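PDB 5DP2: CurF from Lyngbya majuscula, which probably catalyses NADPH-dependent formation of a cyclopropane ring on a carrier-protein-bound intermediate of curacin A biosynthesis, as an enoyl-reductase-like polyketide synthase domain. Local coordinates for residues Q12-S17 with T25-E30; W262-V267 with Y276-M281. All coordinates share one frame; numbering follows the deposited sequence. Where two conformers were deposited one is given.

Contact 1: residues Q12-S17 with T25-E30; sequences QLRIPS and TWMPQE
Leu13 lies under the indole of Trp26: its CD1 methyl sits over one face of the six-membered ring, 4.1 Å from the centroid and only 13° off the normal, a CH-pi contact. Leu13 CB lies under the same ring's benzo end, 3.9 Å from Trp26 CZ3. The tryptophan gets there because CG stands beside its own backbone N (chi1 -72°), which swings the ring back across the neighbouring strand. Helix 321-329 packs against both residues through Val321, and Trp26 NE1 is tied to the carbonyl of Ser318, so a large ring with one polar atom suits the site. The two strands form a beta hairpin, antiparallel throughout, in which Leu13 and Trp26 are the non-hydrogen-bonded pair between two hydrogen-bonded ones. Gln12 and Met27 exchange both backbone bonds, with Met27 N 2.8 Å from Gln12 O; Arg14 and Thr25 do the same. On the face of Gln12, Arg14 and Met27, contacts are aliphatic near the backbone and polar farther out. In one of its two conformers, Met27 lays CG across the start of the arginine chain, 3.7 Å from Arg14 CB, while Gln29 CG rests against Gln12 CB at 3.5 Å. Bent at chi2 and chi3, Arg14 turns NH1 back to Gln12 OE1, 2.9 Å away. Arg69 NH1 bonds both this oxygen and Gln29 OE1, bridging two amides whose planes differ by 32°.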
ATOM      1  N   GLN A  12     -16.036 -13.107   8.172  1.00  5.37           N
ATOM      2  CA  GLN A  12     -15.531 -12.189   7.147  1.00  5.23           C
ATOM      3  C   GLN A  12     -15.954 -10.772   7.527  1.00  5.29           C
ATOM      4  O   GLN A  12     -17.105 -10.559   7.934  1.00  6.02           O
ATOM      5  CB  GLN A  12     -16.056 -12.553   5.761  1.00  5.38           C
ATOM      6  CG  GLN A  12     -15.576 -11.609   4.664  1.00  5.31           C
ATOM      7  CD  GLN A  12     -15.944 -12.145   3.298  1.00  5.41           C
ATOM      8  OE1 GLN A  12     -17.076 -11.962   2.826  1.00  6.16           O
ATOM      9  NE2 GLN A  12     -15.010 -12.836   2.671  1.00  5.86           N
ATOM     10  N   LEU A  13     -15.043  -9.814   7.379  1.00  5.24           N
ATOM     11  CA  LEU A  13     -15.343  -8.417   7.733  1.00  5.50           C
ATOM     12  C   LEU A  13     -16.244  -7.816   6.655  1.00  5.53           C
ATOM     13  O   LEU A  13     -15.953  -7.868   5.464  1.00  5.75           O
ATOM     14  CB  LEU A  13     -14.020  -7.642   7.833  1.00  5.35           C
ATOM     15  CG  LEU A  13     -14.132  -6.249   8.456  1.00  6.26           C
ATOM     16  CD1 LEU A  13     -14.518  -6.331   9.907  1.00  7.62           C
ATOM     17  CD2 LEU A  13     -12.783  -5.541   8.298  1.00  6.54           C
ATOM     18  N   ARG A  14     -17.360  -7.214   7.106  1.00  5.84           N
ATOM     19  CA  ARG A  14     -18.366  -6.676   6.211  1.00  6.26           C
ATOM     20  C   ARG A  14     -18.961  -5.408   6.805  1.00  6.66           C
ATOM     21  O   ARG A  14     -18.756  -5.109   7.981  1.00  7.94           O
ATOM     22  CB  ARG A  14     -19.482  -7.722   5.967  1.00  6.46           C
ATOM     23  CG  ARG A  14     -19.001  -9.026   5.332  1.00  6.30           C
ATOM     24  CD  ARG A  14     -18.627  -8.892   3.866  1.00  6.18           C
ATOM     25  NE  ARG A  14     -19.825  -8.947   3.002  1.00  6.67           N
ATOM     26  CZ  ARG A  14     -20.425 -10.098   2.676  1.00  6.84           C
ATOM     27  NH1 ARG A  14     -19.886 -11.263   2.965  1.00  7.07           N
ATOM     28  NH2 ARG A  14     -21.586 -10.074   2.028  1.00  7.98           N
ATOM     29  N   ILE A  15     -19.714  -4.690   5.980  1.00  7.10           N
ATOM     30  CA  ILE A  15     -20.495  -3.537   6.427  1.00  7.79           C
ATOM     31  C   ILE A  15     -21.921  -3.650   5.885  1.00  8.75           C
ATOM     32  O   ILE A  15     -22.142  -4.207   4.812  1.00  9.85           O
ATOM     33  CB  ILE A  15     -19.872  -2.201   5.974  1.00  8.42           C
ATOM     34  CG1 ILE A  15     -19.650  -2.148   4.465  1.00  8.83           C
ATOM     35  CG2 ILE A  15     -18.592  -1.916   6.738  1.00  9.17           C
ATOM     36  CD1 ILE A  15     -19.209  -0.797   3.940  1.00  9.92           C
ATOM     37  N   PRO A  16     -22.882  -3.013   6.581  1.00 10.07           N
ATOM     38  CA  PRO A  16     -24.251  -2.997   6.085  1.00 11.81           C
ATOM     39  C   PRO A  16     -24.517  -1.850   5.122  1.00 11.89           C
ATOM     40  O   PRO A  16     -25.514  -1.881   4.378  1.00 14.31           O
ATOM     41  CB  PRO A  16     -25.070  -2.810   7.359  1.00 13.98           C
ATOM     42  CG  PRO A  16     -24.183  -2.029   8.266  1.00 14.17           C
ATOM     43  CD  PRO A  16     -22.811  -2.592   7.990  1.00 12.25           C
ATOM     44  N   SER A  17     -23.681  -0.819   5.164  1.00 11.80           N
ATOM     45  CA  SER A  17     -23.938   0.457   4.497  1.00 12.13           C
ATOM     46  C   SER A  17     -22.657   1.272   4.695  1.00 11.19           C
ATOM     47  O   SER A  17     -21.824   0.938   5.552  1.00 11.47           O
ATOM     48  CB  SER A  17     -25.132   1.202   5.102  1.00 15.33           C
ATOM     49  OG  SER A  17     -24.951   1.391   6.493  1.00 17.98           O
ATOM     50  N   THR A  25     -18.238  -5.174  10.861  1.00  8.59           N
ATOM     51  CA  THR A  25     -18.818  -6.313  11.544  0.58  9.63           C
ATOM     52  C   THR A  25     -18.136  -7.605  11.065  1.00  7.99           C
ATOM     53  O   THR A  25     -17.984  -7.788   9.868  1.00  8.90           O
ATOM     54  CB  THR A  25     -20.329  -6.372  11.180  0.58 12.02           C
ATOM     55  OG1 THR A  25     -20.969  -5.124  11.509  0.58 14.60           O
ATOM     56  CG2 THR A  25     -21.035  -7.535  11.865  0.58 13.11           C
ATOM     57  N   TRP A  26     -17.828  -8.535  11.967  1.00  8.38           N
ATOM     58  CA  TRP A  26     -17.382  -9.871  11.589  1.00  8.04           C
ATOM     59  C   TRP A  26     -18.632 -10.729  11.322  1.00  8.24           C
ATOM     60  O   TRP A  26     -19.324 -11.135  12.245  1.00 13.68           O
ATOM     61  CB  TRP A  26     -16.518 -10.490  12.676  1.00  8.85           C
ATOM     62  CG  TRP A  26     -15.144  -9.858  12.781  1.00  9.01           C
ATOM     63  CD1 TRP A  26     -14.664  -9.060  13.786  1.00 11.19           C
ATOM     64  CD2 TRP A  26     -14.076  -9.987  11.820  1.00  8.46           C
ATOM     65  NE1 TRP A  26     -13.372  -8.682  13.499  1.00 12.85           N
ATOM     66  CE2 TRP A  26     -12.991  -9.246  12.306  1.00 10.92           C
ATOM     67  CE3 TRP A  26     -13.938 -10.668  10.592  1.00  8.53           C
ATOM     68  CZ2 TRP A  26     -11.786  -9.161  11.618  1.00 12.08           C
ATOM     69  CZ3 TRP A  26     -12.721 -10.605   9.923  1.00  9.41           C
ATOM     70  CH2 TRP A  26     -11.663  -9.851  10.437  1.00 11.07           C
ATOM     71  N   MET A  27     -18.922 -10.963  10.051  1.00  7.12           N
ATOM     72  CA  MET A  27     -20.109 -11.719   9.664  0.50  7.79           C
ATOM     73  C   MET A  27     -19.805 -13.203   9.575  1.00  6.79           C
ATOM     74  O   MET A  27     -18.759 -13.604   9.048  1.00  7.44           O
ATOM     75  CB  MET A  27     -20.625 -11.226   8.332  0.50  9.00           C
ATOM     76  CG  MET A  27     -21.221  -9.834   8.427  0.50 10.43           C
ATOM     77  SD  MET A  27     -22.651  -9.688   9.513  0.50 16.56           S
ATOM     78  CE  MET A  27     -23.961 -10.323   8.466  0.50 20.21           C
ATOM     79  N   PRO A  28     -20.710 -14.046  10.073  1.00  6.68           N
ATOM     80  CA  PRO A  28     -20.499 -15.498   9.951  1.00  6.99           C
ATOM     81  C   PRO A  28     -20.346 -15.940   8.494  1.00  6.95           C
ATOM     82  O   PRO A  28     -20.974 -15.389   7.592  1.00  7.76           O
ATOM     83  CB  PRO A  28     -21.788 -16.074  10.568  1.00  8.94           C
ATOM     84  CG  PRO A  28     -22.307 -14.990  11.457  1.00 10.94           C
ATOM     85  CD  PRO A  28     -21.980 -13.726  10.757  1.00  8.18           C
ATOM     86  N   GLN A  29     -19.514 -16.969   8.280  1.00  6.97           N
ATOM     87  CA  GLN A  29     -19.283 -17.551   6.972  1.00  7.43           C
ATOM     88  C   GLN A  29     -19.319 -19.063   7.039  1.00  8.59           C
ATOM     89  O   GLN A  29     -18.945 -19.638   8.044  1.00 10.84           O
ATOM     90  CB  GLN A  29     -17.890 -17.132   6.466  1.00  7.44           C
ATOM     91  CG  GLN A  29     -17.740 -15.639   6.253  1.00  6.89           C
ATOM     92  CD  GLN A  29     -18.366 -15.206   4.965  1.00  7.58           C
ATOM     93  OE1 GLN A  29     -17.762 -15.327   3.911  1.00  9.47           O
ATOM     94  NE2 GLN A  29     -19.556 -14.654   5.033  1.00  8.29           N
ATOM     95  N   GLU A  30     -19.677 -19.689   5.925  1.00 10.29           N
ATOM     96  CA  GLU A  30     -19.482 -21.126   5.800  1.00 13.37           C
ATOM     97  C   GLU A  30     -18.009 -21.436   5.466  1.00 13.00           C
ATOM     98  O   GLU A  30     -17.261 -20.615   4.895  1.00 14.60           O
ATOM     99  CB  GLU A  30     -20.424 -21.703   4.746  1.00 18.12           C
ATOM    100  CG  GLU A  30     -21.887 -21.452   5.092  1.00 21.73           C
ATOM    101  CD  GLU A  30     -22.362 -22.208   6.334  1.00 28.07           C
ATOM    102  OE1 GLU A  30     -22.015 -23.401   6.490  1.00 37.80           O
ATOM    103  OE2 GLU A  30     -23.090 -21.610   7.164  1.00 33.22           O
TER

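Contact 2: residues W262-V267 with Y276-M281; sequences WSHEQV and YFPFDM. With NAP (NADP nicotinamide-adenine-dinucleotide phosphate), chain B.
Tyr276 pushes a ring edge into the face of His264, CD2 leading, in an edge-to-face pair with centroids 4.9 Å apart and planes at 63°. Its own two faces are covered as well: Val267 CG2 stands over one, 3.8 Å from the ring centroid, and Pro278 CD over the opposite one. A flat ring fits this slot between a branched side chain and a proline. With CG anti to the backbone N (chi1 178°), the tyrosine extends beneath the start of helix 264-270 and gives its hydroxyl proton to Trp262 O, 2.7 Å from OH. A water bound to Trp262 N donates to the same OH at 2.8 Å. His264 NE2 adds a weak bond to Tyr276 O. Ser263 caps the helix, and with Gln266 forms a capping box. This is the last helix-to-strand step of the Rossmann-type domain; beyond the strand, Phe279 O accepts from N7N of the nicotinamide amide at 2.8 Å, and Met281 N donates to its O7N at 2.7 Å. Backbone groups thus read both ends of that amide and would fix its rotation, while donation to Trp262 O and acceptance from water leave the buried Tyr276 hydroxyl with both hydrogen-bonding roles filled.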
ATOM      1  N   TRP A 262      -4.915  15.247 -11.771  1.00  6.91           N
ATOM      2  CA  TRP A 262      -4.835  15.882 -13.068  1.00  6.69           C
ATOM      3  C   TRP A 262      -4.646  14.859 -14.194  1.00  6.53           C
ATOM      4  O   TRP A 262      -4.119  13.759 -13.984  1.00  7.03           O
ATOM      5  CB  TRP A 262      -3.694  16.907 -13.090  1.00  6.82           C
ATOM      6  CG  TRP A 262      -3.926  18.142 -12.264  1.00  7.23           C
ATOM      7  CD1 TRP A 262      -4.753  18.298 -11.181  1.00  7.95           C
ATOM      8  CD2 TRP A 262      -3.281  19.405 -12.452  1.00  7.27           C
ATOM      9  NE1 TRP A 262      -4.664  19.580 -10.690  1.00  9.19           N
ATOM     10  CE2 TRP A 262      -3.771  20.292 -11.449  1.00  8.17           C
ATOM     11  CE3 TRP A 262      -2.362  19.884 -13.389  1.00  7.16           C
ATOM     12  CZ2 TRP A 262      -3.364  21.628 -11.379  1.00  8.66           C
ATOM     13  CZ3 TRP A 262      -1.959  21.195 -13.313  1.00  8.50           C
ATOM     14  CH2 TRP A 262      -2.459  22.060 -12.314  1.00  8.90           C
ATOM     15  N   SER A 263      -5.040  15.241 -15.394  1.00  7.29           N
ATOM     16  CA  SER A 263      -4.734  14.459 -16.585  1.00  7.93           C
ATOM     17  C   SER A 263      -3.319  14.781 -17.090  1.00  7.45           C
ATOM     18  O   SER A 263      -2.718  15.797 -16.742  1.00  7.44           O
ATOM     19  CB  SER A 263      -5.740  14.741 -17.688  1.00  9.18           C
ATOM     20  OG  SER A 263      -5.531  16.046 -18.184  1.00  9.28           O
ATOM     21  N   HIS A 264      -2.825  13.934 -17.992  1.00  8.16           N
ATOM     22  CA  HIS A 264      -1.550  14.192 -18.612  1.00  8.31           C
ATOM     23  C   HIS A 264      -1.523  15.535 -19.313  1.00  7.75           C
ATOM     24  O   HIS A 264      -0.523  16.277 -19.258  1.00  8.39           O
ATOM     25  CB  HIS A 264      -1.192  13.084 -19.606  1.00  9.85           C
ATOM     26  CG  HIS A 264      -0.742  11.822 -18.955  1.00 12.77           C
ATOM     27  ND1 HIS A 264      -1.616  10.891 -18.432  1.00 15.11           N
ATOM     28  CD2 HIS A 264       0.499  11.340 -18.716  1.00 14.35           C
ATOM     29  CE1 HIS A 264      -0.933   9.876 -17.939  1.00 14.11           C
ATOM     30  NE2 HIS A 264       0.354  10.134 -18.076  1.00 17.62           N
ATOM     31  N   GLU A 265      -2.602  15.879 -20.010  1.00  8.50           N
ATOM     32  CA  GLU A 265      -2.662  17.149 -20.744  1.00  8.70           C
ATOM     33  C   GLU A 265      -2.639  18.350 -19.801  1.00  8.04           C
ATOM     34  O   GLU A 265      -2.027  19.380 -20.096  1.00  9.39           O
ATOM     35  CB  GLU A 265      -3.919  17.152 -21.655  1.00 10.23           C
ATOM     36  CG  GLU A 265      -3.858  16.117 -22.790  1.00 14.47           C
ATOM     37  CD  GLU A 265      -3.928  14.622 -22.371  1.00 17.06           C
ATOM     38  OE1 GLU A 265      -4.597  14.252 -21.365  1.00 15.85           O
ATOM     39  OE2 GLU A 265      -3.326  13.770 -23.072  1.00 25.60           O
ATOM     40  N   GLN A 266      -3.315  18.228 -18.657  1.00  7.76           N
ATOM     41  CA  GLN A 266      -3.322  19.309 -17.658  1.00  7.67           C
ATOM     42  C   GLN A 266      -1.914  19.507 -17.072  1.00  6.99           C
ATOM     43  O   GLN A 266      -1.458  20.643 -16.885  1.00  8.22           O
ATOM     44  CB  GLN A 266      -4.364  19.008 -16.589  1.00  7.35           C
ATOM     45  CG  GLN A 266      -5.793  19.114 -17.127  1.00  8.19           C
ATOM     46  CD  GLN A 266      -6.841  18.444 -16.239  1.00  7.69           C
ATOM     47  OE1 GLN A 266      -6.531  17.730 -15.303  1.00  8.34           O
ATOM     48  NE2 GLN A 266      -8.107  18.637 -16.583  1.00  8.55           N
ATOM     49  N   VAL A 267      -1.219  18.402 -16.762  1.00  6.81           N
ATOM     50  CA  VAL A 267       0.155  18.517 -16.258  1.00  6.76           C
ATOM     51  C   VAL A 267       1.056  19.147 -17.332  1.00  7.13           C
ATOM     52  O   VAL A 267       1.836  20.056 -17.018  1.00  7.94           O
ATOM     53  CB  VAL A 267       0.689  17.163 -15.767  1.00  6.53           C
ATOM     54  CG1 VAL A 267       2.166  17.272 -15.367  1.00  7.50           C
ATOM     55  CG2 VAL A 267      -0.144  16.641 -14.607  1.00  6.65           C
ATOM     56  N   TYR A 276       4.896  12.413 -16.190  1.00  6.62           N
ATOM     57  CA  TYR A 276       3.804  12.218 -15.226  1.00  5.89           C
ATOM     58  C   TYR A 276       3.399  10.746 -15.187  1.00  5.84           C
ATOM     59  O   TYR A 276       3.101  10.152 -16.231  1.00  7.05           O
ATOM     60  CB  TYR A 276       2.628  13.095 -15.648  1.00  6.74           C
ATOM     61  CG  TYR A 276       1.383  12.995 -14.783  1.00  6.26           C
ATOM     62  CD1 TYR A 276       1.440  12.988 -13.402  1.00  6.29           C
ATOM     63  CD2 TYR A 276       0.138  12.912 -15.384  1.00  6.65           C
ATOM     64  CE1 TYR A 276       0.278  12.948 -12.645  1.00  6.16           C
ATOM     65  CE2 TYR A 276      -1.029  12.862 -14.640  1.00  6.35           C
ATOM     66  CZ  TYR A 276      -0.954  12.891 -13.265  1.00  6.06           C
ATOM     67  OH  TYR A 276      -2.082  12.865 -12.477  1.00  7.18           O
ATOM     68  N   PHE A 277       3.379  10.192 -13.967  1.00  5.20           N
ATOM     69  CA  PHE A 277       3.142   8.786 -13.723  1.00  5.59           C
ATOM     70  C   PHE A 277       2.050   8.565 -12.660  1.00  5.49           C
ATOM     71  O   PHE A 277       2.328   8.197 -11.528  1.00  5.93           O
ATOM     72  CB  PHE A 277       4.424   8.083 -13.292  1.00  6.67           C
ATOM     73  CG  PHE A 277       5.495   8.095 -14.328  1.00  7.48           C
ATOM     74  CD1 PHE A 277       5.356   7.340 -15.472  1.00  9.04           C
ATOM     75  CD2 PHE A 277       6.670   8.837 -14.149  1.00  9.42           C
ATOM     76  CE1 PHE A 277       6.360   7.311 -16.439  1.00 10.41           C
ATOM     77  CE2 PHE A 277       7.680   8.806 -15.088  1.00 10.59           C
ATOM     78  CZ  PHE A 277       7.507   8.074 -16.243  1.00 11.13           C
ATOM     79  N   PRO A 278       0.766   8.752 -13.051  1.00  5.38           N
ATOM     80  CA  PRO A 278      -0.325   8.325 -12.192  1.00  5.57           C
ATOM     81  C   PRO A 278      -0.569   6.829 -12.380  1.00  5.68           C
ATOM     82  O   PRO A 278      -0.490   6.323 -13.520  1.00  7.00           O
ATOM     83  CB  PRO A 278      -1.517   9.124 -12.749  1.00  6.26           C
ATOM     84  CG  PRO A 278      -1.239   9.243 -14.227  1.00  6.38           C
ATOM     85  CD  PRO A 278       0.293   9.342 -14.311  1.00  6.12           C
ATOM     86  N   PHE A 279      -0.899   6.112 -11.310  1.00  5.62           N
ATOM     87  CA  PHE A 279      -1.245   4.710 -11.476  1.00  5.86           C
ATOM     88  C   PHE A 279      -2.061   4.238 -10.296  1.00  6.05           C
ATOM     89  O   PHE A 279      -2.068   4.864  -9.229  1.00  6.58           O
ATOM     90  CB  PHE A 279      -0.007   3.802 -11.665  1.00  6.46           C
ATOM     91  CG  PHE A 279       0.953   3.778 -10.489  1.00  5.88           C
ATOM     92  CD1 PHE A 279       1.968   4.704 -10.373  1.00  7.21           C
ATOM     93  CD2 PHE A 279       0.863   2.809  -9.509  1.00  6.85           C
ATOM     94  CE1 PHE A 279       2.863   4.642  -9.315  1.00  8.00           C
ATOM     95  CE2 PHE A 279       1.739   2.779  -8.437  1.00  7.30           C
ATOM     96  CZ  PHE A 279       2.752   3.693  -8.347  1.00  6.76           C
ATOM     97  N   ASP A 280      -2.732   3.094 -10.484  1.00  7.11           N
ATOM     98  CA  ASP A 280      -3.524   2.437  -9.453  1.00  6.96           C
ATOM     99  C   ASP A 280      -3.141   0.964  -9.446  1.00  6.27           C
ATOM    100  O   ASP A 280      -3.399   0.233 -10.424  1.00  7.02           O
ATOM    101  CB  ASP A 280      -5.029   2.649  -9.681  1.00  8.15           C
ATOM    102  CG  ASP A 280      -5.877   2.085  -8.540  1.00 10.62           C
ATOM    103  OD1 ASP A 280      -5.473   1.075  -7.960  1.00 16.72           O
ATOM    104  OD2 ASP A 280      -6.955   2.647  -8.225  1.00 11.92           O
ATOM    105  N   MET A 281      -2.477   0.548  -8.378  1.00  6.44           N
ATOM    106  CA  MET A 281      -1.995  -0.830  -8.313  1.00  6.40           C
ATOM    107  C   MET A 281      -3.092  -1.865  -8.394  1.00  6.28           C
ATOM    108  O   MET A 281      -2.889  -2.939  -8.965  1.00  7.16           O
ATOM    109  CB  MET A 281      -1.183  -1.048  -7.051  1.00  7.60           C
ATOM    110  CG  MET A 281       0.097  -0.268  -7.007  1.00  8.18           C
ATOM    111  SD  MET A 281       1.344  -0.778  -8.231  1.00  8.01           S
ATOM    112  CE  MET A 281       1.964  -2.239  -7.422  1.00  9.46           C
TER
HETATM  113  PA  NAP B 401      -0.847   5.956   4.906  0.91  5.73           P
HETATM  114  O1A NAP B 401      -0.325   5.069   5.982  0.91  5.89           O
HETATM  115  O2A NAP B 401       0.109   6.710   4.056  0.91  7.21           O
HETATM  116  O5B NAP B 401      -1.899   6.946   5.590  0.91  6.09           O
HETATM  117  C5B NAP B 401      -2.340   8.137   4.925  0.91  6.88           C
HETATM  118  C4B NAP B 401      -1.303   9.240   4.943  0.91  6.87           C
HETATM  119  O4B NAP B 401      -1.897  10.412   4.438  0.91  8.01           O
HETATM  120  C3B NAP B 401      -0.754   9.548   6.305  0.91  7.47           C
HETATM  121  O3B NAP B 401       0.640   9.232   6.304  0.91  8.85           O
HETATM  122  C2B NAP B 401      -0.999  11.054   6.514  0.91  6.26           C
HETATM  123  O2B NAP B 401       0.069  11.835   6.971  0.91  6.50           O
HETATM  124  C1B NAP B 401      -1.311  11.544   5.114  0.91  6.89           C
HETATM  125  N9A NAP B 401      -2.310  12.602   5.050  0.91  7.20           N
HETATM  126  C8A NAP B 401      -3.679  12.447   5.020  0.91  9.94           C
HETATM  127  N7A NAP B 401      -4.292  13.651   4.953  0.91 11.23           N
HETATM  128  C5A NAP B 401      -3.317  14.570   4.928  0.91  8.87           C
HETATM  129  C6A NAP B 401      -3.279  15.995   4.857  0.91 10.50           C
HETATM  130  N6A NAP B 401      -4.429  16.696   4.793  0.91 14.12           N
HETATM  131  N1A NAP B 401      -2.097  16.597   4.847  0.91 10.48           N
HETATM  132  C2A NAP B 401      -0.977  15.870   4.911  0.91  8.65           C
HETATM  133  N3A NAP B 401      -0.884  14.539   4.978  0.91  6.87           N
HETATM  134  C4A NAP B 401      -2.046  13.905   5.005  0.91  6.92           C
HETATM  135  O3  NAP B 401      -1.818   5.115   3.936  0.91  5.81           O
HETATM  136  PN  NAP B 401      -1.448   4.088   2.764  0.91  5.26           P
HETATM  137  O1N NAP B 401      -2.425   2.979   2.831  0.91  5.57           O
HETATM  138  O2N NAP B 401       0.017   3.764   2.787  0.91  6.92           O
HETATM  139  O5D NAP B 401      -1.801   4.939   1.498  0.91  7.01           O
HETATM  140  C5D NAP B 401      -1.005   6.109   1.200  0.91  8.65           C
HETATM  141  C4D NAP B 401      -1.751   6.997   0.172  0.91  8.42           C
HETATM  142  O4D NAP B 401      -1.542   6.445  -1.101  0.91  9.49           O
HETATM  143  C3D NAP B 401      -3.273   7.047   0.351  0.91  9.11           C
HETATM  144  O3D NAP B 401      -3.735   8.304  -0.160  0.91 12.73           O
HETATM  145  C2D NAP B 401      -3.751   5.885  -0.483  0.91  9.79           C
HETATM  146  O2D NAP B 401      -5.102   6.091  -0.907  0.91 14.82           O
HETATM  147  C1D NAP B 401      -2.766   5.898  -1.621  0.91  8.87           C
HETATM  148  N1N NAP B 401      -2.349   4.633  -2.264  0.91  8.67           N
HETATM  149  C2N NAP B 401      -2.462   4.498  -3.605  0.91  8.23           C
HETATM  150  C3N NAP B 401      -2.073   3.340  -4.272  0.91  8.37           C
HETATM  151  C7N NAP B 401      -2.216   3.246  -5.752  0.91  8.67           C
HETATM  152  O7N NAP B 401      -2.048   2.139  -6.216  0.91 11.10           O
HETATM  153  N7N NAP B 401      -2.504   4.369  -6.463  0.91  9.26           N
HETATM  154  C4N NAP B 401      -1.547   2.277  -3.530  0.91  9.36           C
HETATM  155  C5N NAP B 401      -1.438   2.440  -2.155  0.91  9.48           C
HETATM  156  C6N NAP B 401      -1.841   3.627  -1.531  0.91  9.50           C
HETATM  157  P2B NAP B 401       0.592  11.854   8.482  0.91  6.51           P
HETATM  158  O1X NAP B 401       1.221  10.491   8.740  0.91  6.19           O
HETATM  159  O2X NAP B 401       1.590  12.977   8.466  0.91  6.96           O
HETATM  160  O3X NAP B 401      -0.609  12.101   9.361  0.91  7.91           O
HETATM  161  O   HOH W   1      -2.344  14.834 -10.519  1.00  8.78           O

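From the N terminus, contact 1 comes first: strand 11-14 turns back through a short loop without helix or strand, and 25-30 closes it as a two-stranded hairpin. The chain then runs through most of the mixed sheet, whose strands 313-317 and 336-340 come only later, and through most of the parallel nucleotide-binding sheet, before contact 2 opens. There, helix 264-270 and the turn after it lead into outermost strand 275-278, closing a second local loop. The two follow one another in series, neither nesting nor crossing, with centres about 35 Å apart. Contact 1 seats the N-terminal hairpin against helix 321-329, whereas contact 2 ties a Rossmann helix to the strand leading to the loop touching the cofactor.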